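Local coordinates for methylxanthine N1-demethylase NdmA (Pseudomonas putida, PDB 6ICN), which catalyses the N1-demethylation of caffeine to theobromine and formaldehyde, as a Rieske non-haem iron oxygenase carrying a [2Fe-2S] cluster, at residues L69-R83 against G94-T108. Numbering follows the deposited sequence.
Sequences LGDEYVAMRDRCAHR and GNRLQCPYHGWQYDT. With FES (Fe2/s2 (inorganic) cluster), chain D.
Cys80 and His82 share a [2Fe-2S] cluster with Cys99 and His102, the unequal ligation that defines a Rieske centre: both thiolates bind one iron, and both imidazoles hold the other through ND1. The two ND1 atoms of His82 and His102 lie 3.1 Å apart as fellow ligands, not as a hydrogen-bonded pair. Their rings meet offset edge-to-face, planes at 76°, with CE1 of His82 over a face of His102. One indole face of Trp104 lies against His82 and sulfide S2: CB of His82 is 3.4 Å from the centroid of the six-membered ring of Trp104, almost on its normal, and CD1 of Trp104 is 3.4 Å from S2. Losing that face to an alanine would probably leave a gap beside the cluster. Tyr106 OH accepts the N-H of Ala81 at 3.0 Å (148°) and lies 3.1 Å from Cys80 SG, which approaches in the plane of the phenol ring. Met76 is extended (chi2 180°), which carries its CE to 3.3 Å from Asp107 O, and Leu69 CB packs 3.9 Å from Thr108 CG2. His102 NE2 hydrogen-bonds Asp188 of the second subunit, consistent with electron transfer to that subunit's catalytic metal, as in Rieske oxygenases; the main polar partner of His82 is Asp329 there. Strand 72-77, paired with 62-69 and 131-137, faces the antiparallel sheet in which 96-98 and 105-106 lie between 91-93 and 112-114.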
ATOM      1  N   LEU A  69      37.943  -9.793   1.411  1.00 16.15           N
ATOM      2  CA  LEU A  69      39.138  -8.953   1.513  1.00 17.43           C
ATOM      3  C   LEU A  69      40.295  -9.743   0.910  1.00 21.84           C
ATOM      4  O   LEU A  69      40.806 -10.682   1.534  1.00 20.63           O
ATOM      5  CB  LEU A  69      39.426  -8.572   2.962  1.00 18.99           C
ATOM      6  CG  LEU A  69      38.303  -7.811   3.667  1.00 18.29           C
ATOM      7  CD1 LEU A  69      38.797  -7.363   5.051  1.00 20.72           C
ATOM      8  CD2 LEU A  69      37.863  -6.592   2.835  1.00 18.69           C
ATOM      9  N   GLY A  70      40.685  -9.380  -0.307  1.00 21.91           N
ATOM     10  CA  GLY A  70      41.669 -10.194  -1.002  1.00 25.34           C
ATOM     11  C   GLY A  70      41.080 -11.559  -1.268  1.00 24.92           C
ATOM     12  O   GLY A  70      39.956 -11.684  -1.761  1.00 26.14           O
ATOM     13  N   ASP A  71      41.810 -12.609  -0.891  1.00 21.14           N
ATOM     14  CA  ASP A  71      41.371 -13.971  -1.150  1.00 22.27           C
ATOM     15  C   ASP A  71      40.568 -14.570   0.003  1.00 24.77           C
ATOM     16  O   ASP A  71      40.240 -15.758  -0.039  1.00 30.24           O
ATOM     17  CB  ASP A  71      42.586 -14.855  -1.461  1.00 27.43           C
ATOM     18  CG  ASP A  71      43.159 -14.591  -2.840  1.00 38.05           C
ATOM     19  OD1 ASP A  71      42.364 -14.344  -3.776  1.00 47.01           O
ATOM     20  OD2 ASP A  71      44.399 -14.633  -2.994  1.00 48.38           O
ATOM     21  N   GLU A  72      40.231 -13.777   1.013  1.00 21.27           N
ATOM     22  CA  GLU A  72      39.688 -14.275   2.264  1.00 21.43           C
ATOM     23  C   GLU A  72      38.299 -13.694   2.491  1.00 19.22           C
ATOM     24  O   GLU A  72      38.087 -12.501   2.285  1.00 20.19           O
ATOM     25  CB  GLU A  72      40.608 -13.886   3.437  1.00 24.81           C
ATOM     26  CG  GLU A  72      40.184 -14.414   4.791  1.00 31.33           C
ATOM     27  CD  GLU A  72      41.162 -14.063   5.921  1.00 32.99           C
ATOM     28  OE1 GLU A  72      40.771 -14.237   7.105  1.00 34.92           O
ATOM     29  OE2 GLU A  72      42.300 -13.617   5.623  1.00 34.09           O
ATOM     30  N   TYR A  73      37.374 -14.535   2.954  1.00 16.21           N
ATOM     31  CA  TYR A  73      36.133 -14.037   3.542  1.00 17.88           C
ATOM     32  C   TYR A  73      36.355 -13.711   5.015  1.00 20.01           C
ATOM     33  O   TYR A  73      36.838 -14.558   5.790  1.00 18.96           O
ATOM     34  CB  TYR A  73      35.005 -15.065   3.380  1.00 19.26           C
ATOM     35  CG  TYR A  73      34.638 -15.304   1.933  1.00 18.13           C
ATOM     36  CD1 TYR A  73      33.847 -14.394   1.232  1.00 19.67           C
ATOM     37  CD2 TYR A  73      35.110 -16.420   1.252  1.00 20.67           C
ATOM     38  CE1 TYR A  73      33.520 -14.614  -0.092  1.00 18.10           C
ATOM     39  CE2 TYR A  73      34.794 -16.641  -0.080  1.00 23.08           C
ATOM     40  CZ  TYR A  73      33.994 -15.731  -0.744  1.00 20.12           C
ATOM     41  OH  TYR A  73      33.690 -15.952  -2.060  1.00 23.94           O
ATOM     42  N   VAL A  74      36.010 -12.484   5.402  1.00 16.97           N
ATOM     43  CA  VAL A  74      36.265 -11.956   6.737  1.00 14.85           C
ATOM     44  C   VAL A  74      34.950 -11.544   7.377  1.00 17.34           C
ATOM     45  O   VAL A  74      34.089 -10.951   6.711  1.00 17.66           O
ATOM     46  CB  VAL A  74      37.238 -10.761   6.692  1.00 16.95           C
ATOM     47  CG1 VAL A  74      37.430 -10.154   8.068  1.00 18.67           C
ATOM     48  CG2 VAL A  74      38.586 -11.196   6.090  1.00 19.77           C
ATOM     49  N   ALA A  75      34.809 -11.851   8.670  1.00 15.67           N
ATOM     50  CA  ALA A  75      33.679 -11.412   9.488  1.00 14.18           C
ATOM     51  C   ALA A  75      34.176 -10.544  10.644  1.00 16.18           C
ATOM     52  O   ALA A  75      35.085 -10.947  11.387  1.00 17.21           O
ATOM     53  CB  ALA A  75      32.896 -12.624  10.018  1.00 16.04           C
ATOM     54  N   MET A  76      33.592  -9.353  10.788  1.00 14.64           N
ATOM     55  CA  MET A  76      33.917  -8.429  11.878  1.00 14.74           C
ATOM     56  C   MET A  76      32.622  -8.012  12.557  1.00 15.51           C
ATOM     57  O   MET A  76      31.542  -8.119  11.976  1.00 15.82           O
ATOM     58  CB  MET A  76      34.633  -7.157  11.382  1.00 18.69           C
ATOM     59  CG  MET A  76      35.923  -7.367  10.645  1.00 23.73           C
ATOM     60  SD  MET A  76      36.547  -5.747  10.163  1.00 21.21           S
ATOM     61  CE  MET A  76      37.510  -6.235   8.730  1.00 25.59           C
ATOM     62  N   ARG A  77      32.722  -7.516  13.790  1.00 15.62           N
ATOM     63  CA  ARG A  77      31.557  -6.836  14.354  1.00 16.17           C
ATOM     64  C   ARG A  77      31.194  -5.630  13.495  1.00 15.27           C
ATOM     65  O   ARG A  77      32.063  -4.855  13.077  1.00 16.08           O
ATOM     66  CB  ARG A  77      31.827  -6.385  15.782  1.00 19.87           C
ATOM     67  CG  ARG A  77      30.565  -5.893  16.476  1.00 22.55           C
ATOM     68  CD  ARG A  77      30.805  -5.667  17.972  1.00 31.04           C
ATOM     69  NE  ARG A  77      31.560  -6.752  18.602  1.00 34.04           N
ATOM     70  CZ  ARG A  77      31.001  -7.855  19.078  1.00 34.86           C
ATOM     71  NH1 ARG A  77      29.694  -8.033  18.992  1.00 34.07           N
ATOM     72  NH2 ARG A  77      31.742  -8.780  19.638  1.00 32.84           N
ATOM     73  N   ASP A  78      29.890  -5.445  13.251  1.00 14.24           N
ATOM     74  CA  ASP A  78      29.434  -4.362  12.382  1.00 13.88           C
ATOM     75  C   ASP A  78      29.349  -3.033  13.142  1.00 15.51           C
ATOM     76  O   ASP A  78      28.286  -2.428  13.292  1.00 15.05           O
ATOM     77  CB  ASP A  78      28.092  -4.734  11.774  1.00 14.03           C
ATOM     78  CG  ASP A  78      27.711  -3.816  10.633  1.00 16.09           C
ATOM     79  OD1 ASP A  78      28.559  -3.013  10.208  1.00 15.40           O
ATOM     80  OD2 ASP A  78      26.551  -3.906  10.175  1.00 17.10           O
ATOM     81  N   ARG A  79      30.503  -2.571  13.624  1.00 14.45           N
ATOM     82  CA  ARG A  79      30.532  -1.397  14.502  1.00 14.52           C
ATOM     83  C   ARG A  79      31.947  -0.838  14.509  1.00 17.70           C
ATOM     84  O   ARG A  79      32.858  -1.476  15.055  1.00 18.00           O
ATOM     85  CB  ARG A  79      30.089  -1.772  15.909  1.00 15.82           C
ATOM     86  CG  ARG A  79      29.992  -0.586  16.852  1.00 17.29           C
ATOM     87  CD  ARG A  79      29.537  -1.039  18.245  1.00 19.34           C
ATOM     88  NE  ARG A  79      29.576   0.105  19.136  1.00 20.84           N
ATOM     89  CZ  ARG A  79      30.424   0.264  20.146  1.00 26.53           C
ATOM     90  NH1 ARG A  79      31.301  -0.686  20.465  1.00 24.65           N
ATOM     91  NH2 ARG A  79      30.379   1.384  20.856  1.00 26.21           N
ATOM     92  N   CYS A  80      32.129   0.329  13.892  1.00 15.78           N
ATOM     93  CA  CYS A  80      33.447   0.953  13.839  1.00 16.77           C
ATOM     94  C   CYS A  80      33.918   1.371  15.230  1.00 14.94           C
ATOM     95  O   CYS A  80      33.131   1.851  16.051  1.00 15.85           O
ATOM     96  CB  CYS A  80      33.389   2.169  12.906  1.00 15.17           C
ATOM     97  SG  CYS A  80      34.956   3.035  12.694  1.00 16.03           S
ATOM     98  N   ALA A  81      35.226   1.201  15.491  1.00 16.19           N
ATOM     99  CA  ALA A  81      35.786   1.555  16.798  1.00 17.80           C
ATOM    100  C   ALA A  81      35.784   3.054  17.067  1.00 16.28           C
ATOM    101  O   ALA A  81      35.819   3.455  18.234  1.00 18.19           O
ATOM    102  CB  ALA A  81      37.232   1.028  16.904  1.00 16.81           C
ATOM    103  N   HIS A  82      35.729   3.887  16.021  1.00 15.22           N
ATOM    104  CA  HIS A  82      35.856   5.334  16.138  1.00 15.17           C
ATOM    105  C   HIS A  82      34.589   5.953  16.726  1.00 16.59           C
ATOM    106  O   HIS A  82      34.592   6.446  17.861  1.00 15.53           O
ATOM    107  CB  HIS A  82      36.159   5.918  14.759  1.00 13.94           C
ATOM    108  CG  HIS A  82      36.310   7.406  14.752  1.00 14.59           C
ATOM    109  ND1 HIS A  82      35.845   8.194  13.726  1.00 17.02           N
ATOM    110  CD2 HIS A  82      36.875   8.250  15.641  1.00 15.53           C
ATOM    111  CE1 HIS A  82      36.125   9.462  13.974  1.00 18.10           C
ATOM    112  NE2 HIS A  82      36.755   9.523  15.131  1.00 16.67           N
ATOM    113  N   ARG A  83      33.496   5.934  15.953  1.00 15.38           N
ATOM    114  CA  ARG A  83      32.237   6.530  16.398  1.00 14.60           C
ATOM    115  C   ARG A  83      31.054   5.599  16.136  1.00 17.74           C
ATOM    116  O   ARG A  83      29.907   6.061  16.004  1.00 17.59           O
ATOM    117  CB  ARG A  83      32.018   7.902  15.727  1.00 15.30           C
ATOM    118  CG  ARG A  83      33.031   8.969  16.167  1.00 16.17           C
ATOM    119  CD  ARG A  83      32.823   9.287  17.653  1.00 15.79           C
ATOM    120  NE  ARG A  83      33.602  10.415  18.172  1.00 16.92           N
ATOM    121  CZ  ARG A  83      34.741  10.304  18.854  1.00 18.86           C
ATOM    122  NH1 ARG A  83      35.285   9.107  19.075  1.00 17.18           N
ATOM    123  NH2 ARG A  83      35.327  11.401  19.338  1.00 19.74           N
ATOM    124  N   GLY A  94      40.961  -2.254  -1.614  1.00 24.70           N
ATOM    125  CA  GLY A  94      42.061  -3.197  -1.564  1.00 28.01           C
ATOM    126  C   GLY A  94      41.645  -4.421  -0.767  1.00 26.67           C
ATOM    127  O   GLY A  94      40.590  -5.019  -1.000  1.00 30.49           O
ATOM    128  N   ASN A  95      42.472  -4.791   0.204  1.00 25.94           N
ATOM    129  CA  ASN A  95      42.183  -5.902   1.096  1.00 24.34           C
ATOM    130  C   ASN A  95      41.701  -5.416   2.455  1.00 21.47           C
ATOM    131  O   ASN A  95      41.912  -6.089   3.472  1.00 20.97           O
ATOM    132  CB  ASN A  95      43.417  -6.795   1.237  1.00 27.91           C
ATOM    133  CG  ASN A  95      43.823  -7.430  -0.098  1.00 38.63           C
ATOM    134  OD1 ASN A  95      43.158  -7.230  -1.123  1.00 41.02           O
ATOM    135  ND2 ASN A  95      44.916  -8.193  -0.088  1.00 46.36           N
ATOM    136  N   ARG A  96      41.051  -4.252   2.487  1.00 19.09           N
ATOM    137  CA  ARG A  96      40.566  -3.670   3.734  1.00 16.37           C
ATOM    138  C   ARG A  96      39.100  -3.264   3.605  1.00 17.60           C
ATOM    139  O   ARG A  96      38.580  -3.068   2.507  1.00 20.13           O
ATOM    140  CB  ARG A  96      41.376  -2.441   4.141  1.00 18.10           C
ATOM    141  CG  ARG A  96      42.871  -2.721   4.379  1.00 21.19           C
ATOM    142  CD  ARG A  96      43.586  -1.432   4.737  1.00 23.77           C
ATOM    143  NE  ARG A  96      45.031  -1.615   4.867  1.00 22.90           N
ATOM    144  CZ  ARG A  96      45.890  -0.604   4.827  1.00 24.16           C
ATOM    145  NH1 ARG A  96      45.442   0.639   4.669  1.00 23.24           N
ATOM    146  NH2 ARG A  96      47.195  -0.838   4.944  1.00 26.35           N
ATOM    147  N   LEU A  97      38.460  -3.101   4.759  1.00 16.10           N
ATOM    148  CA  LEU A  97      37.079  -2.631   4.855  1.00 15.29           C
ATOM    149  C   LEU A  97      37.098  -1.205   5.398  1.00 17.71           C
ATOM    150  O   LEU A  97      37.601  -0.955   6.505  1.00 17.09           O
ATOM    151  CB  LEU A  97      36.245  -3.550   5.755  1.00 16.62           C
ATOM    152  CG  LEU A  97      34.769  -3.172   5.985  1.00 16.40           C
ATOM    153  CD1 LEU A  97      34.028  -3.051   4.643  1.00 17.63           C
ATOM    154  CD2 LEU A  97      34.104  -4.211   6.875  1.00 17.78           C
ATOM    155  N   GLN A  98      36.540  -0.276   4.624  1.00 16.15           N
ATOM    156  CA  GLN A  98      36.591   1.148   4.922  1.00 15.53           C
ATOM    157  C   GLN A  98      35.254   1.614   5.491  1.00 16.45           C
ATOM    158  O   GLN A  98      34.202   1.411   4.875  1.00 16.07           O
ATOM    159  CB  GLN A  98      36.922   1.939   3.658  1.00 16.04           C
ATOM    160  CG  GLN A  98      36.963   3.447   3.856  1.00 19.47           C
ATOM    161  CD  GLN A  98      37.495   4.142   2.627  1.00 27.48           C
ATOM    162  OE1 GLN A  98      38.581   3.817   2.144  1.00 30.12           O
ATOM    163  NE2 GLN A  98      36.740   5.083   2.107  1.00 25.95           N
ATOM    164  N   CYS A  99      35.305   2.243   6.652  1.00 14.44           N
ATOM    165  CA  CYS A  99      34.097   2.780   7.272  1.00 15.92           C
ATOM    166  C   CYS A  99      33.536   3.939   6.445  1.00 15.82           C
ATOM    167  O   CYS A  99      34.295   4.779   5.966  1.00 17.11           O
ATOM    168  CB  CYS A  99      34.423   3.278   8.677  1.00 15.12           C
ATOM    169  SG  CYS A  99      32.994   3.943   9.561  1.00 15.81           S
ATOM    170  N   PRO A 100      32.207   4.057   6.334  1.00 15.96           N
ATOM    171  CA  PRO A 100      31.619   5.172   5.564  1.00 18.51           C
ATOM    172  C   PRO A 100      31.767   6.554   6.193  1.00 20.44           C
ATOM    173  O   PRO A 100      31.648   7.560   5.476  1.00 20.00           O
ATOM    174  CB  PRO A 100      30.134   4.790   5.494  1.00 19.09           C
ATOM    175  CG  PRO A 100      29.908   3.995   6.714  1.00 18.72           C
ATOM    176  CD  PRO A 100      31.174   3.174   6.900  1.00 16.05           C
ATOM    177  N   TYR A 101      31.987   6.646   7.505  1.00 16.15           N
ATOM    178  CA  TYR A 101      31.841   7.930   8.186  1.00 14.77           C
ATOM    179  C   TYR A 101      33.113   8.767   8.068  1.00 15.86           C
ATOM    180  O   TYR A 101      33.087   9.872   7.519  1.00 17.55           O
ATOM    181  CB  TYR A 101      31.462   7.687   9.655  1.00 15.29           C
ATOM    182  CG  TYR A 101      30.777   8.868  10.363  1.00 14.77           C
ATOM    183  CD1 TYR A 101      30.702  10.134   9.782  1.00 18.50           C
ATOM    184  CD2 TYR A 101      30.212   8.693  11.622  1.00 15.33           C
ATOM    185  CE1 TYR A 101      30.069  11.201  10.451  1.00 19.57           C
ATOM    186  CE2 TYR A 101      29.577   9.747  12.298  1.00 17.01           C
ATOM    187  CZ  TYR A 101      29.510  10.999  11.696  1.00 20.20           C
ATOM    188  OH  TYR A 101      28.873  12.035  12.360  1.00 19.84           O
ATOM    189  N   HIS A 102      34.246   8.261   8.573  1.00 15.18           N
ATOM    190  CA  HIS A 102      35.496   9.004   8.454  1.00 17.06           C
ATOM    191  C   HIS A 102      36.578   8.175   7.777  1.00 18.07           C
ATOM    192  O   HIS A 102      37.763   8.530   7.847  1.00 18.59           O
ATOM    193  CB  HIS A 102      35.983   9.504   9.821  1.00 15.11           C
ATOM    194  CG  HIS A 102      34.911  10.147  10.654  1.00 17.15           C
ATOM    195  ND1 HIS A 102      34.118   9.427  11.513  1.00 17.43           N
ATOM    196  CD2 HIS A 102      34.518  11.437  10.782  1.00 17.83           C
ATOM    197  CE1 HIS A 102      33.284  10.234  12.143  1.00 19.53           C
ATOM    198  NE2 HIS A 102      33.503  11.464  11.714  1.00 17.16           N
ATOM    199  N   GLY A 103      36.202   7.078   7.125  1.00 15.96           N
ATOM    200  CA  GLY A 103      37.132   6.393   6.245  1.00 15.41           C
ATOM    201  C   GLY A 103      38.203   5.552   6.913  1.00 16.63           C
ATOM    202  O   GLY A 103      39.176   5.175   6.242  1.00 17.90           O
ATOM    203  N   TRP A 104      38.072   5.228   8.197  1.00 15.95           N
ATOM    204  CA  TRP A 104      39.059   4.311   8.781  1.00 17.24           C
ATOM    205  C   TRP A 104      39.054   2.984   8.022  1.00 17.71           C
ATOM    206  O   TRP A 104      38.001   2.481   7.633  1.00 17.78           O
ATOM    207  CB  TRP A 104      38.756   4.045  10.255  1.00 15.34           C
ATOM    208  CG  TRP A 104      39.016   5.179  11.197  1.00 15.92           C
ATOM    209  CD1 TRP A 104      39.111   6.512  10.895  1.00 17.77           C
ATOM    210  CD2 TRP A 104      39.213   5.072  12.613  1.00 16.86           C
ATOM    211  NE1 TRP A 104      39.340   7.240  12.049  1.00 16.88           N
ATOM    212  CE2 TRP A 104      39.422   6.372  13.107  1.00 15.51           C
ATOM    213  CE3 TRP A 104      39.231   3.996  13.505  1.00 17.24           C
ATOM    214  CZ2 TRP A 104      39.636   6.634  14.468  1.00 17.85           C
ATOM    215  CZ3 TRP A 104      39.445   4.256  14.853  1.00 16.62           C
ATOM    216  CH2 TRP A 104      39.640   5.565  15.317  1.00 17.14           C
ATOM    217  N   GLN A 105      40.237   2.400   7.810  1.00 17.71           N
ATOM    218  CA  GLN A 105      40.336   1.153   7.053  1.00 16.44           C
ATOM    219  C   GLN A 105      40.783   0.021   7.965  1.00 17.94           C
ATOM    220  O   GLN A 105      41.797   0.152   8.658  1.00 19.42           O
ATOM    221  CB  GLN A 105      41.324   1.296   5.896  1.00 17.82           C
ATOM    222  CG  GLN A 105      40.914   2.349   4.895  1.00 18.08           C
ATOM    223  CD  GLN A 105      41.799   2.298   3.668  1.00 24.13           C
ATOM    224  OE1 GLN A 105      42.909   1.764   3.721  1.00 23.91           O
ATOM    225  NE2 GLN A 105      41.319   2.843   2.558  1.00 23.21           N
ATOM    226  N   TYR A 106      40.039  -1.080   7.949  1.00 16.53           N
ATOM    227  CA  TYR A 106      40.326  -2.241   8.787  1.00 17.06           C
ATOM    228  C   TYR A 106      40.873  -3.399   7.959  1.00 17.08           C
ATOM    229  O   TYR A 106      40.332  -3.727   6.895  1.00 16.58           O
ATOM    230  CB  TYR A 106      39.062  -2.687   9.522  1.00 15.79           C
ATOM    231  CG  TYR A 106      38.586  -1.661  10.509  1.00 15.61           C
ATOM    232  CD1 TYR A 106      39.071  -1.658  11.802  1.00 16.94           C
ATOM    233  CD2 TYR A 106      37.663  -0.675  10.134  1.00 14.96           C
ATOM    234  CE1 TYR A 106      38.649  -0.719  12.734  1.00 16.72           C
ATOM    235  CE2 TYR A 106      37.224   0.289  11.057  1.00 16.66           C
ATOM    236  CZ  TYR A 106      37.723   0.256  12.359  1.00 15.73           C
ATOM    237  OH  TYR A 106      37.320   1.178  13.316  1.00 16.28           O
ATOM    238  N   ASP A 107      41.934  -4.049   8.471  1.00 17.15           N
ATOM    239  CA  ASP A 107      42.508  -5.190   7.764  1.00 18.62           C
ATOM    240  C   ASP A 107      41.773  -6.494   8.126  1.00 18.73           C
ATOM    241  O   ASP A 107      40.783  -6.505   8.868  1.00 19.01           O
ATOM    242  CB  ASP A 107      44.024  -5.268   8.027  1.00 18.99           C
ATOM    243  CG  ASP A 107      44.386  -5.591   9.476  1.00 22.02           C
ATOM    244  OD1 ASP A 107      43.550  -6.118  10.246  1.00 19.36           O
ATOM    245  OD2 ASP A 107      45.579  -5.352   9.846  1.00 22.19           O
ATOM    246  N   THR A 108      42.249  -7.621   7.577  1.00 17.74           N
ATOM    247  CA  THR A 108      41.583  -8.899   7.805  1.00 17.75           C
ATOM    248  C   THR A 108      41.582  -9.314   9.270  1.00 17.16           C
ATOM    249  O   THR A 108      40.812 -10.206   9.643  1.00 19.51           O
ATOM    250  CB  THR A 108      42.229 -10.015   6.984  1.00 22.29           C
ATOM    251  OG1 THR A 108      43.600 -10.147   7.387  1.00 21.62           O
ATOM    252  CG2 THR A 108      42.142  -9.713   5.498  1.00 20.94           C
TER
HETATM  253 FE1  FES D 400      34.085   4.838  11.413  1.00 16.09          FE
HETATM  254 FE2  FES D 400      34.559   7.358  12.158  1.00 16.25          FE
HETATM  255  S1  FES D 400      32.816   6.062  12.734  1.00 16.08           S
HETATM  256  S2  FES D 400      35.704   6.154  10.716  1.00 16.61           S
HETATM  257  O   HOH W   1      38.900  -7.643  -1.770  1.00 24.01           O
HETATM  258  O   HOH W   2      39.941 -12.691   9.821  1.00 29.62           O
HETATM  259  O   HOH W   3      43.960 -12.799   7.657  1.00 33.44           O